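Local coordinates for protein putative NADH dehydrogenase/NAD(P)H nitroreductase (Parabacteroides distasonis, PDB 3M5K) that binds flavin mononucleotide and probably uses it in nitroreductase-type redox chemistry with a nicotinamide cofactor, at residues 47-52 with 88-93; 60-65 with 73-78; 119-124 with 141-146. All coordinates share one frame; numbering follows the deposited sequence. Where two conformers were deposited one is given.

Contact 1: 47-52 with 88-93; sequences RRPWEF and IKSSNA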
loop_
_atom_site.group_PDB
_atom_site.type_symbol
_atom_site.label_atom_id
_atom_site.label_comp_id
_atom_site.label_asym_id
_atom_site.label_seq_id
_atom_site.Cartn_x
_atom_site.Cartn_y
_atom_site.Cartn_z
ATOM N N ARG A 47 -14.038 -6.074 -2.329
ATOM C CA ARG A 47 -14.091 -7.498 -1.941
ATOM C C ARG A 47 -13.578 -7.742 -0.525
ATOM O O ARG A 47 -14.080 -8.633 0.196
ATOM C CB ARG A 47 -13.265 -8.363 -2.889
ATOM C CG ARG A 47 -13.658 -8.312 -4.327
ATOM C CD ARG A 47 -14.969 -8.948 -4.595
ATOM N NE ARG A 47 -15.197 -9.005 -6.037
ATOM C CZ ARG A 47 -16.227 -9.601 -6.627
ATOM N NH1 ARG A 47 -17.163 -10.223 -5.904
ATOM N NH2 ARG A 47 -16.322 -9.577 -7.953
ATOM N N ARG A 48 -12.592 -6.935 -0.123
ATOM C CA ARG A 48 -11.968 -7.035 1.188
ATOM C C ARG A 48 -11.319 -8.412 1.427
ATOM O O ARG A 48 -11.651 -9.127 2.407
ATOM C CB ARG A 48 -12.941 -6.675 2.297
ATOM C CG ARG A 48 -13.669 -5.343 2.046
ATOM C CD ARG A 48 -14.652 -5.022 3.113
ATOM N NE ARG A 48 -15.438 -3.862 2.700
ATOM C CZ ARG A 48 -16.413 -3.325 3.415
ATOM N NH1 ARG A 48 -16.725 -3.803 4.619
ATOM N NH2 ARG A 48 -17.066 -2.283 2.931
ATOM N N PRO A 49 -10.400 -8.776 0.544
ATOM C CA PRO A 49 -9.901 -10.159 0.538
ATOM C C PRO A 49 -8.757 -10.461 1.512
ATOM O O PRO A 49 -8.095 -11.479 1.379
ATOM C CB PRO A 49 -9.445 -10.334 -0.903
ATOM C CG PRO A 49 -8.876 -8.962 -1.232
ATOM C CD PRO A 49 -9.801 -7.972 -0.550
ATOM N N TRP A 50 -8.530 -9.587 2.473
ATOM C CA TRP A 50 -7.442 -9.723 3.405
ATOM C C TRP A 50 -7.803 -10.588 4.636
ATOM O O TRP A 50 -8.959 -10.684 5.040
ATOM C CB TRP A 50 -6.960 -8.353 3.852
ATOM C CG TRP A 50 -8.094 -7.364 4.124
ATOM C CD1 TRP A 50 -9.052 -7.449 5.080
ATOM C CD2 TRP A 50 -8.393 -6.194 3.356
ATOM N NE1 TRP A 50 -9.917 -6.377 4.985
ATOM C CE2 TRP A 50 -9.522 -5.597 3.925
ATOM C CE3 TRP A 50 -7.791 -5.584 2.246
ATOM C CZ2 TRP A 50 -10.052 -4.405 3.441
ATOM C CZ3 TRP A 50 -8.332 -4.402 1.766
ATOM C CH2 TRP A 50 -9.435 -3.830 2.375
ATOM N N GLU A 51 -6.772 -11.191 5.205
ATOM C CA GLU A 51 -6.844 -11.990 6.450
ATOM C C GLU A 51 -5.558 -11.676 7.200
ATOM O O GLU A 51 -4.482 -11.655 6.598
ATOM C CB GLU A 51 -6.914 -13.490 6.156
ATOM C CG GLU A 51 -8.107 -13.942 5.325
ATOM C CD GLU A 51 -9.424 -13.955 6.090
ATOM O OE1 GLU A 51 -9.408 -13.885 7.342
ATOM O OE2 GLU A 51 -10.476 -14.020 5.420
ATOM N N PHE A 52 -5.666 -11.433 8.507
ATOM C CA PHE A 52 -4.558 -11.064 9.340
ATOM C C PHE A 52 -4.285 -12.140 10.393
ATOM O O PHE A 52 -5.189 -12.513 11.169
ATOM C CB PHE A 52 -4.870 -9.755 10.062
ATOM C CG PHE A 52 -5.063 -8.595 9.112
ATOM C CD1 PHE A 52 -6.305 -8.374 8.533
ATOM C CD2 PHE A 52 -3.998 -7.780 8.770
ATOM C CE1 PHE A 52 -6.498 -7.322 7.627
ATOM C CE2 PHE A 52 -4.177 -6.689 7.825
ATOM C CZ PHE A 52 -5.424 -6.474 7.288
ATOM N N ILE A 88 -9.588 -16.807 -3.711
ATOM C CA ILE A 88 -10.945 -17.022 -4.225
ATOM C C ILE A 88 -11.753 -15.695 -4.276
ATOM O O ILE A 88 -12.461 -15.457 -5.241
ATOM C CB ILE A 88 -11.700 -18.059 -3.390
ATOM C CG1 ILE A 88 -11.098 -19.433 -3.592
ATOM C CG2 ILE A 88 -13.191 -18.136 -3.739
ATOM C CD1 ILE A 88 -11.659 -20.482 -2.548
ATOM N N LYS A 89 -11.637 -14.859 -3.253
ATOM C CA LYS A 89 -12.377 -13.594 -3.172
ATOM C C LYS A 89 -11.877 -12.612 -4.217
ATOM O O LYS A 89 -12.661 -11.876 -4.791
ATOM C CB LYS A 89 -12.272 -12.987 -1.787
ATOM C CG LYS A 89 -13.092 -13.724 -0.692
ATOM C CD LYS A 89 -13.005 -13.011 0.611
ATOM C CE LYS A 89 -13.822 -13.671 1.728
ATOM N NZ LYS A 89 -13.715 -12.850 2.990
ATOM N N SER A 90 -10.577 -12.590 -4.475
ATOM C CA SER A 90 -10.020 -11.634 -5.456
ATOM C C SER A 90 -8.770 -12.158 -6.126
ATOM O O SER A 90 -7.661 -11.791 -5.756
ATOM C CB SER A 90 -9.775 -10.309 -4.738
ATOM O OG SER A 90 -9.338 -9.297 -5.621
ATOM N N SER A 91 -8.932 -13.018 -7.133
ATOM C CA SER A 91 -7.762 -13.676 -7.696
ATOM C C SER A 91 -6.853 -12.706 -8.454
ATOM O O SER A 91 -5.656 -12.932 -8.515
ATOM C CB SER A 91 -8.135 -14.857 -8.581
ATOM O OG SER A 91 -8.756 -14.392 -9.720
ATOM N N ASN A 92 -7.408 -11.602 -8.957
ATOM C CA ASN A 92 -6.628 -10.596 -9.697
ATOM C C ASN A 92 -6.285 -9.289 -8.960
ATOM O O ASN A 92 -5.713 -8.370 -9.564
ATOM C CB ASN A 92 -7.341 -10.268 -11.008
ATOM C CG ASN A 92 -7.385 -11.446 -11.947
ATOM O OD1 ASN A 92 -6.356 -12.075 -12.232
ATOM N ND2 ASN A 92 -8.576 -11.759 -12.429
ATOM N N ALA A 93 -6.656 -9.170 -7.680
ATOM C CA ALA A 93 -6.373 -7.945 -6.928
ATOM C C ALA A 93 -5.974 -8.128 -5.478
ATOM O O ALA A 93 -5.583 -7.132 -4.832
ATOM C CB ALA A 93 -7.545 -6.903 -7.066
HETATM O O HOH W 1 -14.386 -10.010 2.869
HETATM O O HOH W 2 -11.066 -12.162 3.385
#

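Contact 2: 60-65 with 73-78; sequences ALDTMA and MLKETR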
loop_
_atom_site.group_PDB
_atom_site.type_symbol
_atom_site.label_atom_id
_atom_site.label_comp_id
_atom_site.label_asym_id
_atom_site.label_seq_id
_atom_site.Cartn_x
_atom_site.Cartn_y
_atom_site.Cartn_z
ATOM N N ALA A 60 6.465 -21.064 16.701
ATOM C CA ALA A 60 6.158 -20.697 15.303
ATOM C C ALA A 60 7.057 -19.548 14.835
ATOM O O ALA A 60 7.575 -19.555 13.710
ATOM C CB ALA A 60 4.641 -20.340 15.135
ATOM N N LEU A 61 7.251 -18.563 15.699
ATOM C CA LEU A 61 8.065 -17.393 15.356
ATOM C C LEU A 61 9.508 -17.803 15.092
ATOM O O LEU A 61 10.129 -17.404 14.081
ATOM C CB LEU A 61 8.006 -16.320 16.435
ATOM C CG LEU A 61 6.729 -15.486 16.620
ATOM C CD1 LEU A 61 6.771 -14.682 17.940
ATOM C CD2 LEU A 61 6.459 -14.594 15.366
ATOM N N ASP A 62 10.027 -18.639 15.983
ATOM C CA ASP A 62 11.398 -19.146 15.828
ATOM C C ASP A 62 11.580 -20.058 14.603
ATOM O O ASP A 62 12.589 -19.977 13.961
ATOM C CB ASP A 62 11.815 -19.916 17.080
ATOM C CG ASP A 62 12.013 -19.032 18.295
ATOM O OD1 ASP A 62 12.088 -17.806 18.179
ATOM O OD2 ASP A 62 12.087 -19.616 19.408
ATOM N N THR A 63 10.593 -20.912 14.298
ATOM C CA THR A 63 10.672 -21.823 13.171
ATOM C C THR A 63 10.652 -21.016 11.859
ATOM O O THR A 63 11.443 -21.260 10.954
ATOM C CB THR A 63 9.566 -22.897 13.212
ATOM O OG1 THR A 63 9.687 -23.659 14.416
ATOM C CG2 THR A 63 9.621 -23.829 11.952
HETATM N N MSE A 64 9.761 -20.029 11.774
HETATM C CA MSE A 64 9.770 -19.121 10.626
HETATM C C MSE A 64 11.080 -18.346 10.469
HETATM O O MSE A 64 11.644 -18.320 9.379
HETATM C CB MSE A 64 8.547 -18.199 10.684
HETATM C CG MSE A 64 7.252 -18.988 10.408
HETATM SE SE MSE A 64 5.735 -17.688 10.197
HETATM C CE MSE A 64 5.708 -17.107 11.989
ATOM N N ALA A 65 11.593 -17.760 11.559
ATOM C CA ALA A 65 12.920 -17.133 11.558
ATOM C C ALA A 65 14.002 -18.045 10.938
ATOM O O ALA A 65 14.765 -17.607 10.077
ATOM C CB ALA A 65 13.305 -16.730 12.979
HETATM N N MSE A 73 14.942 -11.645 12.233
HETATM C CA MSE A 73 14.496 -10.824 13.369
HETATM C C MSE A 73 13.239 -11.351 14.069
HETATM O O MSE A 73 12.935 -10.947 15.200
HETATM C CB MSE A 73 14.311 -9.355 12.943
HETATM C CG MSE A 73 12.969 -8.994 12.295
HETATM SE SE MSE A 73 12.815 -9.779 10.540
HETATM C CE MSE A 73 13.981 -8.534 9.598
ATOM N N LEU A 74 12.523 -12.268 13.420
ATOM C CA LEU A 74 11.373 -12.938 14.044
ATOM C C LEU A 74 11.768 -13.620 15.374
ATOM O O LEU A 74 10.945 -13.780 16.264
ATOM C CB LEU A 74 10.735 -13.965 13.103
ATOM C CG LEU A 74 9.886 -13.348 11.989
ATOM C CD1 LEU A 74 9.534 -14.399 10.926
ATOM C CD2 LEU A 74 8.636 -12.693 12.576
ATOM N N LYS A 75 13.033 -14.027 15.481
ATOM C CA LYS A 75 13.547 -14.632 16.727
ATOM C C LYS A 75 13.628 -13.627 17.863
ATOM O O LYS A 75 13.645 -14.023 19.036
ATOM C CB LYS A 75 14.930 -15.242 16.490
ATOM C CG LYS A 75 14.995 -16.665 16.944
ATOM C CD LYS A 75 16.223 -17.386 16.441
ATOM C CE LYS A 75 15.891 -18.841 16.102
ATOM N NZ LYS A 75 17.128 -19.534 15.658
ATOM N N GLU A 76 13.668 -12.339 17.510
ATOM C CA GLU A 76 13.874 -11.247 18.445
ATOM C C GLU A 76 12.645 -10.367 18.679
ATOM O O GLU A 76 12.775 -9.247 19.154
ATOM C CB GLU A 76 15.037 -10.365 17.965
ATOM C CG GLU A 76 16.298 -11.145 17.569
ATOM C CD GLU A 76 16.828 -12.048 18.689
ATOM O OE1 GLU A 76 16.574 -11.756 19.889
ATOM O OE2 GLU A 76 17.504 -13.063 18.366
ATOM N N THR A 77 11.455 -10.878 18.364
ATOM C CA THR A 77 10.230 -10.183 18.714
ATOM C C THR A 77 9.256 -11.134 19.362
ATOM O O THR A 77 9.370 -12.337 19.187
ATOM C CB THR A 77 9.564 -9.538 17.454
ATOM O OG1 THR A 77 8.363 -8.860 17.852
ATOM C CG2 THR A 77 9.269 -10.593 16.357
ATOM N N ARG A 78 8.294 -10.583 20.101
ATOM C CA ARG A 78 7.263 -11.385 20.728
ATOM C C ARG A 78 6.011 -11.441 19.871
ATOM O O ARG A 78 5.091 -12.192 20.173
ATOM C CB ARG A 78 6.924 -10.832 22.118
ATOM C CG ARG A 78 8.078 -10.918 23.118
ATOM C CD ARG A 78 7.669 -10.404 24.473
ATOM N NE ARG A 78 8.751 -10.571 25.452
ATOM C CZ ARG A 78 9.075 -11.725 26.046
ATOM N NH1 ARG A 78 8.395 -12.850 25.812
ATOM N NH2 ARG A 78 10.085 -11.755 26.912
HETATM O O HOH W 3 13.757 -16.541 20.180
#

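Contact 3: 119-124 with 141-146; sequences TAVYPY and IMPLNV. With FMN (flavin mononucleotide), chain C.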
loop_
_atom_site.group_PDB
_atom_site.type_symbol
_atom_site.label_atom_id
_atom_site.label_comp_id
_atom_site.label_asym_id
_atom_site.label_seq_id
_atom_site.Cartn_x
_atom_site.Cartn_y
_atom_site.Cartn_z
ATOM N N THR A 119 8.414 -7.951 5.612
ATOM C CA THR A 119 9.289 -9.012 5.082
ATOM C C THR A 119 8.487 -9.850 4.107
ATOM O O THR A 119 7.386 -10.309 4.419
ATOM C CB THR A 119 10.001 -9.871 6.169
ATOM O OG1 THR A 119 9.097 -10.800 6.786
ATOM C CG2 THR A 119 10.652 -8.929 7.250
ATOM N N ALA A 120 9.048 -10.050 2.928
ATOM C CA ALA A 120 8.303 -10.677 1.840
ATOM C C ALA A 120 8.066 -12.158 2.075
ATOM O O ALA A 120 8.938 -12.850 2.605
ATOM C CB ALA A 120 9.030 -10.483 0.501
ATOM N N VAL A 121 6.893 -12.646 1.662
ATOM C CA VAL A 121 6.641 -14.077 1.552
ATOM C C VAL A 121 6.358 -14.397 0.074
ATOM O O VAL A 121 7.260 -14.776 -0.681
ATOM C CB VAL A 121 5.553 -14.537 2.563
ATOM C CG1 VAL A 121 5.282 -16.017 2.427
ATOM C CG2 VAL A 121 5.973 -14.176 3.999
ATOM N N TYR A 122 5.136 -14.128 -0.376
ATOM C CA TYR A 122 4.837 -14.031 -1.783
ATOM C C TYR A 122 5.794 -13.003 -2.430
ATOM O O TYR A 122 6.092 -11.960 -1.810
ATOM C CB TYR A 122 3.359 -13.577 -1.966
ATOM C CG TYR A 122 2.941 -13.301 -3.400
ATOM C CD1 TYR A 122 2.314 -14.281 -4.164
ATOM C CD2 TYR A 122 3.112 -12.036 -3.970
ATOM C CE1 TYR A 122 1.884 -14.021 -5.473
ATOM C CE2 TYR A 122 2.697 -11.772 -5.238
ATOM C CZ TYR A 122 2.088 -12.760 -6.000
ATOM O OH TYR A 122 1.694 -12.476 -7.293
ATOM N N PRO A 123 6.270 -13.283 -3.662
ATOM C CA PRO A 123 5.959 -14.397 -4.574
ATOM C C PRO A 123 6.918 -15.607 -4.503
ATOM O O PRO A 123 6.945 -16.415 -5.446
ATOM C CB PRO A 123 6.108 -13.742 -5.952
ATOM C CG PRO A 123 7.254 -12.822 -5.741
ATOM C CD PRO A 123 7.158 -12.317 -4.324
ATOM N N TYR A 124 7.651 -15.731 -3.404
ATOM C CA TYR A 124 8.748 -16.751 -3.309
ATOM C C TYR A 124 8.216 -18.092 -2.795
ATOM O O TYR A 124 7.840 -18.202 -1.610
ATOM C CB TYR A 124 9.855 -16.255 -2.380
ATOM C CG TYR A 124 10.422 -14.949 -2.787
ATOM C CD1 TYR A 124 11.341 -14.858 -3.839
ATOM C CD2 TYR A 124 10.011 -13.767 -2.172
ATOM C CE1 TYR A 124 11.846 -13.643 -4.233
ATOM C CE2 TYR A 124 10.537 -12.536 -2.565
ATOM C CZ TYR A 124 11.439 -12.488 -3.593
ATOM O OH TYR A 124 11.955 -11.271 -3.976
ATOM N N ILE A 141 -5.658 -19.310 0.707
ATOM C CA ILE A 141 -5.123 -18.192 1.486
ATOM C C ILE A 141 -3.632 -18.069 1.191
ATOM O O ILE A 141 -2.860 -19.013 1.425
ATOM C CB ILE A 141 -5.407 -18.360 3.002
ATOM C CG1 ILE A 141 -6.930 -18.460 3.252
ATOM C CG2 ILE A 141 -4.710 -17.236 3.790
ATOM C CD1 ILE A 141 -7.770 -17.211 2.871
HETATM N N MSE A 142 -3.231 -16.932 0.625
HETATM C CA MSE A 142 -1.824 -16.677 0.255
HETATM C C MSE A 142 -1.185 -15.675 1.200
HETATM O O MSE A 142 -1.640 -14.537 1.308
HETATM C CB MSE A 142 -1.741 -16.125 -1.167
HETATM C CG MSE A 142 -0.332 -15.773 -1.634
HETATM SE SE MSE A 142 0.902 -17.281 -1.563
HETATM C CE MSE A 142 -0.258 -18.511 -2.590
ATOM N N PRO A 143 -0.101 -16.076 1.881
ATOM C CA PRO A 143 0.605 -15.080 2.687
ATOM C C PRO A 143 1.446 -14.084 1.866
ATOM O O PRO A 143 2.295 -14.489 1.052
ATOM C CB PRO A 143 1.501 -15.930 3.594
ATOM C CG PRO A 143 1.780 -17.185 2.744
ATOM C CD PRO A 143 0.512 -17.437 2.002
ATOM N N LEU A 144 1.168 -12.784 2.068
ATOM C CA LEU A 144 1.875 -11.735 1.342
ATOM C C LEU A 144 3.225 -11.466 2.019
ATOM O O LEU A 144 4.245 -11.297 1.361
ATOM C CB LEU A 144 1.080 -10.418 1.298
ATOM C CG LEU A 144 1.794 -9.270 0.539
ATOM C CD1 LEU A 144 2.125 -9.670 -0.942
ATOM C CD2 LEU A 144 0.879 -8.005 0.605
ATOM N N ASN A 145 3.187 -11.379 3.336
ATOM C CA ASN A 145 4.346 -10.911 4.120
ATOM C C ASN A 145 4.293 -11.392 5.559
ATOM O O ASN A 145 3.279 -11.893 6.006
ATOM C CB ASN A 145 4.467 -9.370 4.044
ATOM C CG ASN A 145 3.189 -8.643 4.444
ATOM O OD1 ASN A 145 2.434 -9.102 5.307
ATOM N ND2 ASN A 145 2.920 -7.508 3.789
ATOM N N VAL A 146 5.413 -11.246 6.270
ATOM C CA VAL A 146 5.422 -11.284 7.717
ATOM C C VAL A 146 5.898 -9.936 8.204
ATOM O O VAL A 146 6.940 -9.424 7.759
ATOM C CB VAL A 146 6.339 -12.438 8.306
ATOM C CG1 VAL A 146 6.212 -12.460 9.863
ATOM C CG2 VAL A 146 6.014 -13.803 7.640
HETATM N N1 FMN C . 12.983 -6.188 4.594
HETATM C C2 FMN C . 13.568 -7.313 5.159
HETATM O O2 FMN C . 14.334 -7.224 6.128
HETATM N N3 FMN C . 13.292 -8.561 4.648
HETATM C C4 FMN C . 12.478 -8.761 3.555
HETATM O O4 FMN C . 12.288 -9.907 3.180
HETATM C C4A FMN C . 11.887 -7.637 2.952
HETATM N N5 FMN C . 11.075 -7.768 1.820
HETATM C C5A FMN C . 10.354 -6.657 1.394
HETATM C C6 FMN C . 9.396 -6.837 0.400
HETATM C C7 FMN C . 8.594 -5.783 -0.048
HETATM C C7M FMN C . 7.572 -6.157 -1.133
HETATM C C8 FMN C . 8.751 -4.477 0.536
HETATM C C8M FMN C . 7.937 -3.256 0.148
HETATM C C9 FMN C . 9.712 -4.301 1.515
HETATM C C9A FMN C . 10.540 -5.385 1.973
HETATM N N10 FMN C . 11.553 -5.221 2.960
HETATM C C10 FMN C . 12.153 -6.350 3.498
HETATM C "C1'" FMN C . 11.903 -3.891 3.576
HETATM C "C2'" FMN C . 12.802 -3.110 2.606
HETATM O "O2'" FMN C . 14.150 -3.555 2.699
HETATM C "C3'" FMN C . 12.729 -1.600 2.890
HETATM O "O3'" FMN C . 11.409 -1.106 2.726
HETATM C "C4'" FMN C . 13.729 -0.794 2.067
HETATM O "O4'" FMN C . 15.084 -1.137 2.401
HETATM C "C5'" FMN C . 13.484 0.702 2.263
HETATM O "O5'" FMN C . 13.708 1.077 3.612
HETATM P P FMN C . 12.586 1.769 4.540
HETATM O O1P FMN C . 12.191 3.074 3.861
HETATM O O2P FMN C . 11.396 0.828 4.755
HETATM O O3P FMN C . 13.232 2.001 5.877
#

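Contact 1: 47-52 with 88-93
Side-chain packing and water bridges, rather than direct polar bonds, join Pro49 and Arg47 to Lys89 and Ser90 where the loop entering strand 50-55 passes the loop between strand 79-86 and helix 94-111. Pro49 supplies the apolar centre. Its CB lies 3.8 Å from CB of Ser90 and 4.0 Å from CB of Lys89, so one corner of the proline ring rests on the first side-chain carbons of two consecutive residues. Arg47 flanks this patch with the aliphatic part of its side chain: the chain is folded about its CB-CG bond (chi2 -69°), and CG and CD both pass the carbonyl O of Lys89, CG at 3.7 Å. Lys89 sends its polar end the other way. Fully extended beyond CG, it carries NZ to two waters. One, 2.9 Å from Lys89 NZ, donates to Arg48 O; the other, 2.8 Å from Lys89 NZ, lies within hydrogen-bonding distance of Glu51 OE2 and Trp50 O. The ammonium and the carboxylate stay beyond salt-bridge range, Lys89 NZ and Glu51 OE2 being 4.2 Å apart, with the second water as a bridge. The other carboxylate oxygen of Glu51 is bonded to His168 of the second subunit, whose Gln166 also makes weak bonds to Arg48 O and Trp50 O. Pro49 also packs on Ser43, a residue of the flavin pocket, and at Phe52 the sheet runs on, through a parallel ladder, into the partner chain. A sheet that passes between subunits beside the cofactor is characteristic of the intertwined dimer of the flavin-dependent nitroreductase fold.

Contact 2: 60-65 with 73-78
Leu74 lies over the turn of helix formed by Leu61, Met64 and Ala65, its CB and two methyls meeting different parts of that turn. CB sits 3.6 Å from the carbonyl O of Leu61 and 3.8 Å from CB of Ala65; CD1 touches CB of Met64, a selenomethionine in this crystal; and CD2 meets CD2 of Leu61 at 4.0 Å, the two leucine side chains crossing at about a right angle. In both leucines CG stands opposite the carbonyl carbon (chi1 -76° in Leu74), which sends the branches across the gap. The other methyl of Leu61, CD1, faces the carbonyl oxygens of Thr77 and Arg78, 3.7 Å from each. This is a helix-loop-strand connection: helix 58-67 is packed against the 3-10 turn that leads into strand 79-86, and the same turn presents Met73 to the flavin mononucleotide. Toward solvent, at Asp62 and Lys75, the contact becomes polar. OD1 of Asp62 comes within 3.4 Å of CG of Lys75, and a water donates to both Asp62 OD1, at 2.9 Å, and Lys75 O. The charged ends pair elsewhere, Asp62 with Arg58 and Lys75 with Glu66, and the lysine meets the aspartate through CG, not NZ. Arg58 also bonds to Thr77 O, tying the helix start to the loop.

Contact 3: 119-124 with 141-146
The ring of Tyr122 has Pro123 CB over the centre of one face, while Met142 CG and Leu144 CD1 approach it obliquely, each 4.0 Å from a ring carbon, CD1 and CD2 of Tyr122 respectively; Trp94 meets it edge-to-face. At the edge of the Tyr124 ring, in its plane, lies CB of Ala120; the ring also makes a cation-pi contact with Arg127, a residue of the flavin site that bonds to Ala120 O. Ala120 N donates to flavin O4 at 3.3 Å and lies 3.2 Å from flavin N5. The tyrosine of this cis-proline turn is held by its backbone too, Tyr122 N donating to Pro143 O. One residue earlier, Val121 N bonds to Leu144 O from above the carbonyl plane. Val121 packs its two methyls against different residues, CG1 on Pro143 CG and CG2 on Val146 CG2. The bonds from Val121 N and Tyr122 N continue the antiparallel ladder between strands 115-120 and 141-150; in this sheet of the nitroreductase fold, Thr119 and Val146 form a hydrogen-bonded pair and Ala120 and Asn145 a non-hydrogen-bonded one. Val146 N donates to Thr119 O in the carbonyl plane. Val146 O accepts twice, from Thr119 N at 3.0 Å and from Thr119 OG1 at 2.7 Å, the donors reaching it from opposite faces of its plane. With chi1 at 75°, OG1 of Thr119 sits between the backbone N and carbonyl carbon, and CG2 is turned to the flavin, 3.7 Å from its N3.

How the contacts relate
After helices 7-14 and 28-39 the chain enters strand 50-55, whose start belongs to contact 1, and goes directly into helix 58-67. Contact 2 closes the short return from that helix to strand 79-86, so it is nested inside the larger loop that contact 1 closes once that strand has been left. Contact 3 follows in series, closing the excursion through helix 125-135 that joins strands 115-120 and 141-150. Contacts 1 and 3 reach the same sheet and meet where Glu51 packs on Ile141; both touch the second subunit. Contact 2 meets contact 3 through Leu74 on Val146 and, in the flavin pocket, Met73 on Thr119, but stays clear of contact 1, their nearest atoms about 11 Å apart.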